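Local coordinates for protein tannase (PDB 6YQ4) that probably hydrolyses the ester bonds of gallotannins, as a magnesium-binding tannase of the alpha/beta-hydrolase class, at residues G130-A135 with N367-K372; I209-N214 with M420-Y425; D357-S362 with K381-I386; K372-K377 with I409-D414. One frame throughout, in Å; residues are numbered along the deposited sequence.

Overall arrangement
From the N terminus, 130-135 opens contact 1 just ahead of helix 134-148, and 209-214 opens contact 2 after central-sheet strand 202-206. The long insertion before strand 435-439 then supplies the other segments. Residues 357-362 open contact 3; 367-372 close contact 1; 372-377 open contact 4; 381-386 close contact 3; 409-414 close contact 4; 420-425 close contact 2. Contact 1 therefore crosses contacts 2 and 3, and contact 3 crosses contact 4, whereas contacts 3 and 4 both fall within the span of contact 2. Contacts 1 and 4 follow in series, sharing K372. Together they tie the insertion to the sheet-bearing domain and its own helices to one another.

Contact 1: residues G130-A135 with N367-K372; sequences GKAPAA and NLFGDK
K131 runs along the backbone of N367 to G370, where helix 364-368 ends. Its CB rests 3.1 Å from G370 O, and CG lies beside the same carbonyl group. A bend at chi2, -62°, then swings the chain across the segment, setting CD 3.3 Å from N367 O and CE near the CA of G370. At the tip, NZ donates a short bond of 2.5 Å to N367 O, from a position tilted 17° out of the carbonyl plane. The N367 side chain crosses the lysine at about a right angle; its OD1 accepts a weak bond from NZ and bonds R119 too. NZ has further partners in the carboxylate of D375, by a salt bridge, and the ring of Y128, by a cation-pi contact, so the buried ammonium group probably stays charged. Next along, A132 N gives L368 O an almost straight bond, 3.0 Å long with an N-H...O angle of 177°. A132 CB meets CD1 of L368 at 3.6 Å and lies obliquely beside the F369 ring, 4.1 Å from its CD1. A water sits between A132 O and G370 O. The contact thus fits the loop entering helix 134-148, with P133 at the N-cap after a cis peptide bond, against the C-terminal end of helix 364-368, while L368 and F369 both lean on L212 of helix 212-223.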
loop_
_atom_site.group_PDB
_atom_site.type_symbol
_atom_site.label_atom_id
_atom_site.label_comp_id
_atom_site.label_asym_id
_atom_site.label_seq_id
_atom_site.Cartn_x
_atom_site.Cartn_y
_atom_site.Cartn_z
ATOM N N GLY A 130 5.873 -8.442 -15.540
ATOM C CA GLY A 130 5.574 -7.924 -14.219
ATOM C C GLY A 130 4.478 -6.882 -14.217
ATOM O O GLY A 130 4.375 -6.068 -13.291
ATOM N N LYS A 131 3.670 -6.879 -15.271
ATOM C CA LYS A 131 2.456 -6.098 -15.258
ATOM C C LYS A 131 1.417 -6.796 -14.392
ATOM O O LYS A 131 1.528 -7.986 -14.076
ATOM C CB LYS A 131 1.911 -5.901 -16.670
ATOM C CG LYS A 131 2.930 -5.427 -17.686
ATOM C CD LYS A 131 3.485 -4.078 -17.293
ATOM C CE LYS A 131 3.891 -3.305 -18.525
ATOM N NZ LYS A 131 4.226 -1.905 -18.191
ATOM N N ALA A 132 0.397 -6.035 -14.019
ATOM C CA ALA A 132 -0.663 -6.541 -13.158
ATOM C C ALA A 132 -1.221 -7.847 -13.718
ATOM O O ALA A 132 -1.453 -7.954 -14.925
ATOM C CB ALA A 132 -1.770 -5.492 -13.044
ATOM N N PRO A 133 -1.474 -8.857 -12.883
ATOM C CA PRO A 133 -1.414 -8.922 -11.418
ATOM C C PRO A 133 -0.183 -9.645 -10.836
ATOM O O PRO A 133 -0.299 -10.244 -9.776
ATOM C CB PRO A 133 -2.689 -9.693 -11.093
ATOM C CG PRO A 133 -2.768 -10.705 -12.263
ATOM C CD PRO A 133 -2.172 -10.026 -13.456
ATOM N N ALA A 134 0.976 -9.551 -11.495
ATOM C CA ALA A 134 2.154 -10.316 -11.080
ATOM C C ALA A 134 2.528 -10.085 -9.613
ATOM O O ALA A 134 2.825 -11.038 -8.886
ATOM C CB ALA A 134 3.353 -9.978 -11.982
ATOM N N ALA A 135 2.587 -8.828 -9.170
ATOM C CA ALA A 135 3.134 -8.591 -7.833
ATOM C C ALA A 135 2.239 -9.178 -6.748
ATOM O O ALA A 135 2.747 -9.695 -5.746
ATOM C CB ALA A 135 3.363 -7.099 -7.578
ATOM N N ASN A 367 1.369 2.369 -16.428
ATOM C CA ASN A 367 2.391 1.378 -16.728
ATOM C C ASN A 367 2.113 0.045 -16.039
ATOM O O ASN A 367 2.469 -1.002 -16.592
ATOM C CB ASN A 367 3.757 1.924 -16.323
ATOM C CG ASN A 367 4.885 1.093 -16.847
ATOM O OD1 ASN A 367 5.380 0.217 -16.161
ATOM N ND2 ASN A 367 5.275 1.336 -18.089
ATOM N N LEU A 368 1.484 0.056 -14.843
ATOM C CA LEU A 368 1.130 -1.200 -14.165
ATOM C C LEU A 368 0.120 -2.012 -14.972
ATOM O O LEU A 368 0.181 -3.248 -14.964
ATOM C CB LEU A 368 0.577 -0.930 -12.750
ATOM C CG LEU A 368 -0.250 -2.005 -11.992
ATOM C CD1 LEU A 368 0.623 -3.184 -11.607
ATOM C CD2 LEU A 368 -1.003 -1.441 -10.723
ATOM N N PHE A 369 -0.785 -1.345 -15.694
ATOM C CA PHE A 369 -1.865 -2.003 -16.420
ATOM C C PHE A 369 -1.544 -2.250 -17.892
ATOM O O PHE A 369 -2.451 -2.580 -18.660
ATOM C CB PHE A 369 -3.166 -1.195 -16.291
ATOM C CG PHE A 369 -3.822 -1.331 -14.930
ATOM C CD1 PHE A 369 -4.235 -2.566 -14.472
ATOM C CD2 PHE A 369 -3.959 -0.240 -14.099
ATOM C CE1 PHE A 369 -4.787 -2.707 -13.230
ATOM C CE2 PHE A 369 -4.540 -0.360 -12.859
ATOM C CZ PHE A 369 -4.949 -1.601 -12.416
ATOM N N GLY A 370 -0.288 -2.115 -18.306
ATOM C CA GLY A 370 0.115 -2.740 -19.556
ATOM C C GLY A 370 -0.004 -4.254 -19.478
ATOM O O GLY A 370 -0.429 -4.784 -18.442
ATOM N N ASP A 371 0.332 -4.963 -20.548
ATOM C CA ASP A 371 0.352 -6.422 -20.518
ATOM C C ASP A 371 1.597 -6.904 -21.264
ATOM O O ASP A 371 2.533 -6.135 -21.515
ATOM C CB ASP A 371 -0.976 -6.989 -21.060
ATOM C CG ASP A 371 -1.239 -6.621 -22.521
ATOM O OD1 ASP A 371 -0.309 -6.147 -23.204
ATOM O OD2 ASP A 371 -2.391 -6.807 -22.995
ATOM N N LYS A 372 1.614 -8.195 -21.628
ATOM C CA LYS A 372 2.825 -8.823 -22.164
ATOM C C LYS A 372 3.385 -8.057 -23.347
ATOM O O LYS A 372 4.597 -8.073 -23.580
ATOM C CB LYS A 372 2.545 -10.277 -22.572
ATOM C CG LYS A 372 1.819 -11.103 -21.488
ATOM C CD LYS A 372 1.777 -12.600 -21.831
ATOM C CE LYS A 372 1.398 -13.465 -20.615
ATOM N NZ LYS A 372 1.572 -14.931 -20.891
HETATM O O HOH W 1 -1.992 -6.886 -17.081
#

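Contact 2: residues I209-N214 with M420-Y425; sequences ITNLEN and MMNPMY
N211 and N422 mark the closest backbone approach, 5.4 Å from CA to CA, where the loop entering helix 212-223 faces the one entering the 3-10 turn 423-425. E213 and Y425 reach for each other from opposite directions. The tyrosine OH donates to E213 OE2 at 2.6 Å, on the anti lone pair, and the carboxylate lies only 15° from the ring plane, with OE2 at the ring edge. The same oxygen takes a second bond, 3.0 Å from N422 ND2, which comes from above the carboxylate plane. E213 reaches these donors with CG tucked between its backbone N and carbonyl carbon, chi1 66°, and a bend at chi2. N211 lies in the loop after strand 202-206 of the central alpha/beta-hydrolase sheet; residues 420-425 precede strand 435-439, its neighbour in that sheet, and P423 rests on helix 167-177, which follows the probable nucleophile elbow. N211 OD1 accepts from opposite faces of its amide: N214 ND2 makes a straight bond, 2.8 Å, while N422 ND2 adds a longer, bent one, 3.3 Å, from above. The other end of the N422 amide forms an Asx turn, its OD1 accepting from M424 N at 3.1 Å, which fixes the rotation of the group. M424 lays CG against N211 ND2, an amide nitrogen also bonded to Y275 OH. On the apolar flank, T210 CG2 packs 3.4 Å from P423 CD.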
loop_
_atom_site.group_PDB
_atom_site.type_symbol
_atom_site.label_atom_id
_atom_site.label_comp_id
_atom_site.label_asym_id
_atom_site.label_seq_id
_atom_site.Cartn_x
_atom_site.Cartn_y
_atom_site.Cartn_z
ATOM N N ILE A 209 -1.548 3.085 -2.142
ATOM C CA ILE A 209 -2.010 3.637 -3.411
ATOM C C ILE A 209 -2.909 2.591 -4.057
ATOM O O ILE A 209 -2.446 1.840 -4.927
ATOM C CB ILE A 209 -0.826 4.020 -4.339
ATOM C CG1 ILE A 209 0.184 4.933 -3.635
ATOM C CG2 ILE A 209 -1.282 4.664 -5.650
ATOM C CD1 ILE A 209 -0.382 6.204 -3.104
ATOM N N THR A 210 -4.180 2.509 -3.618
ATOM C CA THR A 210 -5.194 1.567 -4.133
ATOM C C THR A 210 -6.394 2.269 -4.744
ATOM O O THR A 210 -6.427 3.499 -4.886
ATOM C CB THR A 210 -5.812 0.643 -3.075
ATOM O OG1 THR A 210 -5.973 1.319 -1.809
ATOM C CG2 THR A 210 -5.128 -0.666 -2.979
ATOM N N ASN A 211 -7.427 1.454 -5.018
ATOM C CA ASN A 211 -8.661 1.923 -5.642
ATOM C C ASN A 211 -8.357 2.761 -6.885
ATOM O O ASN A 211 -8.967 3.818 -7.102
ATOM C CB ASN A 211 -9.475 2.714 -4.640
ATOM C CG ASN A 211 -10.956 2.631 -4.882
ATOM O OD1 ASN A 211 -11.396 2.205 -5.947
ATOM N ND2 ASN A 211 -11.752 3.015 -3.855
ATOM N N LEU A 212 -7.410 2.275 -7.710
ATOM C CA LEU A 212 -6.778 3.126 -8.726
ATOM C C LEU A 212 -7.798 3.742 -9.678
ATOM O O LEU A 212 -7.756 4.945 -9.954
ATOM C CB LEU A 212 -5.731 2.332 -9.508
ATOM C CG LEU A 212 -4.566 2.002 -8.591
ATOM C CD1 LEU A 212 -3.547 1.154 -9.302
ATOM C CD2 LEU A 212 -3.981 3.288 -8.067
ATOM N N GLU A 213 -8.737 2.941 -10.173
ATOM C CA GLU A 213 -9.732 3.471 -11.098
ATOM C C GLU A 213 -10.662 4.508 -10.458
ATOM O O GLU A 213 -11.308 5.260 -11.198
ATOM C CB GLU A 213 -10.554 2.313 -11.700
ATOM C CG GLU A 213 -11.444 1.545 -10.721
ATOM C CD GLU A 213 -10.708 0.409 -10.046
ATOM O OE1 GLU A 213 -9.465 0.529 -9.941
ATOM O OE2 GLU A 213 -11.357 -0.583 -9.598
ATOM N N ASN A 214 -10.754 4.593 -9.117
ATOM C CA ASN A 214 -11.530 5.674 -8.500
ATOM C C ASN A 214 -10.668 6.764 -7.874
ATOM O O ASN A 214 -11.218 7.738 -7.341
ATOM C CB ASN A 214 -12.505 5.139 -7.441
ATOM C CG ASN A 214 -13.545 4.203 -8.031
ATOM O OD1 ASN A 214 -14.387 4.625 -8.823
ATOM N ND2 ASN A 214 -13.484 2.921 -7.658
ATOM N N MET A 420 -8.660 -7.449 -9.879
ATOM C CA MET A 420 -7.694 -8.177 -9.059
ATOM C C MET A 420 -6.698 -7.280 -8.343
ATOM O O MET A 420 -5.993 -7.776 -7.448
ATOM C CB MET A 420 -6.922 -9.178 -9.905
ATOM C CG MET A 420 -7.661 -10.487 -10.125
ATOM S SD MET A 420 -6.641 -11.631 -11.085
ATOM C CE MET A 420 -7.206 -11.188 -12.703
ATOM N N MET A 421 -6.590 -6.001 -8.722
ATOM C CA MET A 421 -5.673 -5.090 -8.050
ATOM C C MET A 421 -6.363 -4.249 -6.996
ATOM O O MET A 421 -5.684 -3.458 -6.334
ATOM C CB MET A 421 -4.970 -4.149 -9.051
ATOM C CG MET A 421 -4.108 -4.834 -10.091
ATOM S SD MET A 421 -2.870 -5.889 -9.328
ATOM C CE MET A 421 -2.077 -4.787 -8.110
ATOM N N ASN A 422 -7.682 -4.387 -6.835
ATOM C CA ASN A 422 -8.451 -3.478 -5.982
ATOM C C ASN A 422 -9.089 -4.180 -4.788
ATOM O O ASN A 422 -10.077 -4.917 -4.961
ATOM C CB ASN A 422 -9.527 -2.769 -6.795
ATOM C CG ASN A 422 -10.202 -1.663 -5.998
ATOM O OD1 ASN A 422 -9.851 -1.419 -4.841
ATOM N ND2 ASN A 422 -11.156 -0.981 -6.614
ATOM N N PRO A 423 -8.588 -3.972 -3.570
ATOM C CA PRO A 423 -9.188 -4.634 -2.399
ATOM C C PRO A 423 -10.677 -4.360 -2.231
ATOM O O PRO A 423 -11.371 -5.190 -1.625
ATOM C CB PRO A 423 -8.399 -4.054 -1.216
ATOM C CG PRO A 423 -7.238 -3.486 -1.729
ATOM C CD PRO A 423 -7.460 -3.120 -3.189
ATOM N N MET A 424 -11.189 -3.249 -2.769
ATOM C CA MET A 424 -12.609 -2.919 -2.608
ATOM C C MET A 424 -13.529 -4.039 -3.085
ATOM O O MET A 424 -14.554 -4.313 -2.452
ATOM C CB MET A 424 -12.940 -1.627 -3.342
ATOM C CG MET A 424 -12.233 -0.417 -2.772
ATOM S SD MET A 424 -12.603 -0.143 -1.029
ATOM C CE MET A 424 -14.295 0.373 -1.197
ATOM N N TYR A 425 -13.199 -4.699 -4.194
ATOM C CA TYR A 425 -14.106 -5.729 -4.692
ATOM C C TYR A 425 -14.016 -7.032 -3.909
ATOM O O TYR A 425 -14.727 -7.981 -4.242
ATOM C CB TYR A 425 -13.847 -6.021 -6.175
ATOM C CG TYR A 425 -13.855 -4.805 -7.052
ATOM C CD1 TYR A 425 -15.038 -4.142 -7.347
ATOM C CD2 TYR A 425 -12.669 -4.306 -7.581
ATOM C CE1 TYR A 425 -15.046 -3.013 -8.160
ATOM C CE2 TYR A 425 -12.660 -3.179 -8.380
ATOM C CZ TYR A 425 -13.850 -2.537 -8.665
ATOM O OH TYR A 425 -13.832 -1.421 -9.461
#

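Contact 3: residues D357-S362 with K381-I386; sequences DSLDAS and KFSFDI
L359 spreads its two methyls over one side of helix 381-394: CD2 lies 3.8 Å from S383 CA and equally near I386 CD1, while CD1 meets CG2 of I386 at 3.9 Å. The leucine and isoleucine side chains cross at about a right angle at the margin of the contact. I264 of helix 259-279 touches L359 as well. Deeper in, S383 makes the polar tie, its OG donating a short bond of 2.5 Å to D357 O and approaching 24° out of the carbonyl plane. With OG anti to its own carbonyl carbon, chi1 -54°, the hydroxyl is aimed at that oxygen, and the serine CB comes to rest 3.4 Å from D357 OD2. The D357 carboxylate therefore overlaps the CB of S383 without a bond to the hydroxyl. Its oxygens are taken up elsewhere: OD1 by N366 and H378, OD2 by the backbone N of F379 and the hydroxyl of T380. These bonds hold the buried carboxylate between helix 364-368 and the residues leading into helix 381-394, and would favour its charged form. The arrangement is a type I beta turn, S358 to A361, docked on the first turns of a helix. Both belong to the insertion between strands 202-206 and 435-439, a place where alpha/beta hydrolases commonly carry a lid.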
loop_
_atom_site.group_PDB
_atom_site.type_symbol
_atom_site.label_atom_id
_atom_site.label_comp_id
_atom_site.label_asym_id
_atom_site.label_seq_id
_atom_site.Cartn_x
_atom_site.Cartn_y
_atom_site.Cartn_z
ATOM N N ASP A 357 -4.905 7.924 -13.932
ATOM C CA ASP A 357 -5.076 7.529 -15.336
ATOM C C ASP A 357 -4.873 8.749 -16.243
ATOM O O ASP A 357 -5.840 9.403 -16.668
ATOM C CB ASP A 357 -6.433 6.876 -15.573
ATOM C CG ASP A 357 -6.488 6.154 -16.914
ATOM O OD1 ASP A 357 -5.446 6.215 -17.613
ATOM O OD2 ASP A 357 -7.528 5.524 -17.265
ATOM N N SER A 358 -3.599 9.034 -16.567
ATOM C CA SER A 358 -3.233 10.166 -17.426
ATOM C C SER A 358 -3.705 9.979 -18.860
ATOM O O SER A 358 -3.738 8.865 -19.384
ATOM C CB SER A 358 -1.716 10.375 -17.471
ATOM O OG SER A 358 -1.113 10.129 -16.227
ATOM N N LEU A 359 -3.996 11.106 -19.520
ATOM C CA LEU A 359 -4.526 11.086 -20.883
ATOM C C LEU A 359 -3.529 10.555 -21.913
ATOM O O LEU A 359 -3.950 10.081 -22.973
ATOM C CB LEU A 359 -4.981 12.486 -21.295
ATOM C CG LEU A 359 -6.227 12.993 -20.583
ATOM C CD1 LEU A 359 -6.798 14.168 -21.318
ATOM C CD2 LEU A 359 -7.252 11.887 -20.448
ATOM N N ASP A 360 -2.227 10.641 -21.650
ATOM C CA ASP A 360 -1.223 10.045 -22.523
ATOM C C ASP A 360 -0.724 8.694 -22.002
ATOM O O ASP A 360 0.281 8.183 -22.506
ATOM C CB ASP A 360 -0.047 11.007 -22.715
ATOM C CG ASP A 360 0.750 11.223 -21.439
ATOM O OD1 ASP A 360 0.192 11.013 -20.343
ATOM O OD2 ASP A 360 1.931 11.621 -21.531
ATOM N N ALA A 361 -1.388 8.132 -20.981
ATOM C CA ALA A 361 -1.108 6.784 -20.465
ATOM C C ALA A 361 0.303 6.657 -19.897
ATOM O O ALA A 361 0.923 5.603 -19.988
ATOM C CB ALA A 361 -1.341 5.711 -21.540
ATOM N N SER A 362 0.820 7.710 -19.275
ATOM C CA SER A 362 2.225 7.772 -18.899
ATOM C C SER A 362 2.468 7.654 -17.404
ATOM O O SER A 362 3.629 7.633 -16.984
ATOM C CB SER A 362 2.827 9.096 -19.381
ATOM O OG SER A 362 2.227 10.165 -18.656
ATOM N N LYS A 381 -12.945 4.582 -17.386
ATOM C CA LYS A 381 -13.757 5.003 -18.513
ATOM C C LYS A 381 -13.458 6.446 -18.893
ATOM O O LYS A 381 -13.583 6.819 -20.065
ATOM C CB LYS A 381 -15.236 4.821 -18.157
ATOM C CG LYS A 381 -16.210 5.233 -19.233
ATOM C CD LYS A 381 -17.578 5.537 -18.648
ATOM C CE LYS A 381 -18.506 5.964 -19.745
ATOM N NZ LYS A 381 -18.174 5.188 -20.974
ATOM N N PHE A 382 -13.057 7.271 -17.924
ATOM C CA PHE A 382 -12.975 8.708 -18.166
ATOM C C PHE A 382 -11.822 9.049 -19.121
ATOM O O PHE A 382 -12.016 9.732 -20.132
ATOM C CB PHE A 382 -12.834 9.457 -16.832
ATOM C CG PHE A 382 -12.571 10.922 -16.998
ATOM C CD1 PHE A 382 -13.625 11.813 -17.136
ATOM C CD2 PHE A 382 -11.266 11.410 -17.072
ATOM C CE1 PHE A 382 -13.390 13.174 -17.341
ATOM C CE2 PHE A 382 -11.007 12.769 -17.286
ATOM C CZ PHE A 382 -12.068 13.652 -17.416
ATOM N N SER A 383 -10.613 8.599 -18.796
ATOM C CA SER A 383 -9.457 8.868 -19.635
ATOM C C SER A 383 -9.547 8.120 -20.954
ATOM O O SER A 383 -9.150 8.654 -21.997
ATOM C CB SER A 383 -8.184 8.498 -18.881
ATOM O OG SER A 383 -8.158 9.167 -17.628
ATOM N N PHE A 384 -10.078 6.896 -20.938
ATOM C CA PHE A 384 -10.213 6.153 -22.186
ATOM C C PHE A 384 -11.150 6.874 -23.149
ATOM O O PHE A 384 -10.801 7.100 -24.316
ATOM C CB PHE A 384 -10.695 4.727 -21.908
ATOM C CG PHE A 384 -11.028 3.943 -23.156
ATOM C CD1 PHE A 384 -10.037 3.266 -23.854
ATOM C CD2 PHE A 384 -12.336 3.890 -23.640
ATOM C CE1 PHE A 384 -10.337 2.549 -25.020
ATOM C CE2 PHE A 384 -12.643 3.178 -24.809
ATOM C CZ PHE A 384 -11.632 2.506 -25.500
ATOM N N ASP A 385 -12.340 7.267 -22.668
ATOM C CA ASP A 385 -13.334 7.896 -23.544
ATOM C C ASP A 385 -12.827 9.209 -24.123
ATOM O O ASP A 385 -13.159 9.555 -25.263
ATOM C CB ASP A 385 -14.653 8.159 -22.802
ATOM C CG ASP A 385 -15.475 6.896 -22.545
ATOM O OD1 ASP A 385 -15.054 5.782 -22.913
ATOM O OD2 ASP A 385 -16.567 7.024 -21.958
ATOM N N ILE A 386 -12.076 9.992 -23.342
ATOM C CA ILE A 386 -11.502 11.215 -23.906
ATOM C C ILE A 386 -10.661 10.876 -25.124
ATOM O O ILE A 386 -10.814 11.473 -26.198
ATOM C CB ILE A 386 -10.668 11.976 -22.861
ATOM C CG1 ILE A 386 -11.549 12.726 -21.872
ATOM C CG2 ILE A 386 -9.775 12.975 -23.557
ATOM C CD1 ILE A 386 -10.725 13.481 -20.843
#

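Contact 4: residues K372-K377 with I409-D414; sequences KKSDSK and IPKMAD
K377 lies along the backbone of K411 to A413, its chain almost fully extended beyond CG. With CG anti to the carbonyl carbon, chi1 -60°, the side chain leaves its own extended backbone and passes alongside the opposite one. CB is 3.8 Å from K411 O, and CD is 3.8 Å from A413 N, close to the peptide carbon of M412 too. The methylenes thus cover a stretch of main chain, and the lysine's CB meets the methyl of A413 only loosely, at 4.5 Å. K411 behaves differently: its CB starts toward K377, 4.1 Å from CD of that residue, but bends at chi3, -139°, and again at chi4 carry the ammonium end away. Before these bends, K411 CD passes 3.8 Å from the OG of S374, a van der Waals touch at the exposed margin. The polar contacts of K377 gather at NZ, which forms a salt bridge with OD2 of D371 and donates to two waters. One water, 2.6 Å from K377 NZ, also accepts from D414 N; the other donates to M412 O. D414 itself is the N-cap of helix 415-420, its OD1 bonded to N416 N, and H378, next after K377, holds K411 and A413 by backbone bonds. The chemistry is accordingly split at this partly exposed surface: the direct touch is made mainly by lysine methylenes, against backbone and a few side-chain atoms, whereas no direct polar bond joins 372-377 to 409-414, their polar link running through water while D371 meets the ammonium charge of K377.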
loop_
_atom_site.group_PDB
_atom_site.type_symbol
_atom_site.label_atom_id
_atom_site.label_comp_id
_atom_site.label_asym_id
_atom_site.label_seq_id
_atom_site.Cartn_x
_atom_site.Cartn_y
_atom_site.Cartn_z
ATOM N N LYS A 372 1.614 -8.195 -21.628
ATOM C CA LYS A 372 2.825 -8.823 -22.164
ATOM C C LYS A 372 3.385 -8.057 -23.347
ATOM O O LYS A 372 4.597 -8.073 -23.580
ATOM C CB LYS A 372 2.545 -10.277 -22.572
ATOM C CG LYS A 372 1.819 -11.103 -21.488
ATOM C CD LYS A 372 1.777 -12.600 -21.831
ATOM C CE LYS A 372 1.398 -13.465 -20.615
ATOM N NZ LYS A 372 1.572 -14.931 -20.891
ATOM N N LYS A 373 2.522 -7.358 -24.081
ATOM C CA LYS A 373 2.914 -6.682 -25.297
ATOM C C LYS A 373 2.576 -5.200 -25.312
ATOM O O LYS A 373 2.747 -4.537 -26.342
ATOM C CB LYS A 373 2.275 -7.354 -26.501
ATOM C CG LYS A 373 3.144 -7.044 -27.711
ATOM C CD LYS A 373 2.782 -8.024 -28.765
ATOM C CE LYS A 373 2.067 -7.413 -29.939
ATOM N NZ LYS A 373 1.227 -8.565 -30.242
ATOM N N SER A 374 2.118 -4.652 -24.204
ATOM C CA SER A 374 1.712 -3.257 -24.156
ATOM C C SER A 374 2.338 -2.674 -22.911
ATOM O O SER A 374 2.212 -3.266 -21.841
ATOM C CB SER A 374 0.180 -3.109 -24.098
ATOM O OG SER A 374 -0.424 -3.274 -25.370
ATOM N N ASP A 375 3.009 -1.530 -23.041
ATOM C CA ASP A 375 3.716 -0.981 -21.890
ATOM C C ASP A 375 2.783 -0.231 -20.930
ATOM O O ASP A 375 3.056 -0.194 -19.725
ATOM C CB ASP A 375 4.847 -0.067 -22.359
ATOM C CG ASP A 375 5.821 0.266 -21.249
ATOM O OD1 ASP A 375 6.194 -0.658 -20.509
ATOM O OD2 ASP A 375 6.191 1.450 -21.101
ATOM N N SER A 376 1.698 0.373 -21.429
ATOM C CA SER A 376 0.731 1.021 -20.550
ATOM C C SER A 376 -0.654 0.907 -21.161
ATOM O O SER A 376 -0.808 0.601 -22.344
ATOM C CB SER A 376 1.023 2.503 -20.318
ATOM O OG SER A 376 1.110 3.195 -21.558
ATOM N N LYS A 377 -1.666 1.146 -20.321
ATOM C CA LYS A 377 -3.059 1.135 -20.743
ATOM C C LYS A 377 -3.830 2.102 -19.859
ATOM O O LYS A 377 -3.322 2.592 -18.843
ATOM C CB LYS A 377 -3.696 -0.259 -20.661
ATOM C CG LYS A 377 -3.046 -1.340 -21.514
ATOM C CD LYS A 377 -4.015 -2.453 -21.839
ATOM C CE LYS A 377 -3.318 -3.748 -22.237
ATOM N NZ LYS A 377 -4.283 -4.855 -22.516
ATOM N N ILE A 409 -4.658 5.140 -30.940
ATOM C CA ILE A 409 -5.925 4.519 -30.561
ATOM C C ILE A 409 -5.746 3.934 -29.162
ATOM O O ILE A 409 -4.811 3.150 -28.933
ATOM C CB ILE A 409 -6.378 3.466 -31.593
ATOM C CG1 ILE A 409 -7.559 2.620 -31.090
ATOM C CG2 ILE A 409 -5.213 2.570 -32.046
ATOM C CD1 ILE A 409 -8.903 3.339 -30.999
ATOM N N PRO A 410 -6.588 4.291 -28.188
ATOM C CA PRO A 410 -6.287 3.929 -26.801
ATOM C C PRO A 410 -6.607 2.474 -26.518
ATOM O O PRO A 410 -7.468 1.862 -27.152
ATOM C CB PRO A 410 -7.187 4.868 -25.996
ATOM C CG PRO A 410 -8.374 5.075 -26.877
ATOM C CD PRO A 410 -7.851 5.046 -28.293
ATOM N N LYS A 411 -5.883 1.919 -25.556
ATOM C CA LYS A 411 -6.153 0.576 -25.067
ATOM C C LYS A 411 -6.654 0.638 -23.633
ATOM O O LYS A 411 -6.205 1.475 -22.846
ATOM C CB LYS A 411 -4.909 -0.297 -25.170
ATOM C CG LYS A 411 -4.703 -0.820 -26.572
ATOM C CD LYS A 411 -3.242 -1.161 -26.837
ATOM C CE LYS A 411 -2.810 -0.710 -28.238
ATOM N NZ LYS A 411 -3.851 -0.969 -29.305
ATOM N N MET A 412 -7.606 -0.234 -23.308
ATOM C CA MET A 412 -8.177 -0.316 -21.971
ATOM C C MET A 412 -7.783 -1.636 -21.324
ATOM O O MET A 412 -7.919 -2.692 -21.946
ATOM C CB MET A 412 -9.700 -0.190 -22.020
ATOM C CG MET A 412 -10.374 -0.329 -20.637
ATOM S SD MET A 412 -10.367 1.195 -19.668
ATOM C CE MET A 412 -11.893 1.923 -20.238
ATOM N N ALA A 413 -7.317 -1.575 -20.071
ATOM C CA ALA A 413 -6.963 -2.777 -19.319
ATOM C C ALA A 413 -8.147 -3.730 -19.196
ATOM O O ALA A 413 -9.301 -3.312 -19.187
ATOM C CB ALA A 413 -6.475 -2.411 -17.914
ATOM N N ASP A 414 -7.848 -5.022 -19.084
ATOM C CA ASP A 414 -8.882 -6.031 -18.860
ATOM C C ASP A 414 -9.607 -5.814 -17.514
ATOM O O ASP A 414 -8.987 -5.611 -16.463
ATOM C CB ASP A 414 -8.231 -7.415 -18.944
ATOM C CG ASP A 414 -9.152 -8.549 -18.511
ATOM O OD1 ASP A 414 -10.383 -8.363 -18.369
ATOM O OD2 ASP A 414 -8.617 -9.663 -18.316
HETATM O O HOH W 2 -5.088 -5.735 -20.211
HETATM O O HOH W 3 -6.255 -3.859 -24.457
#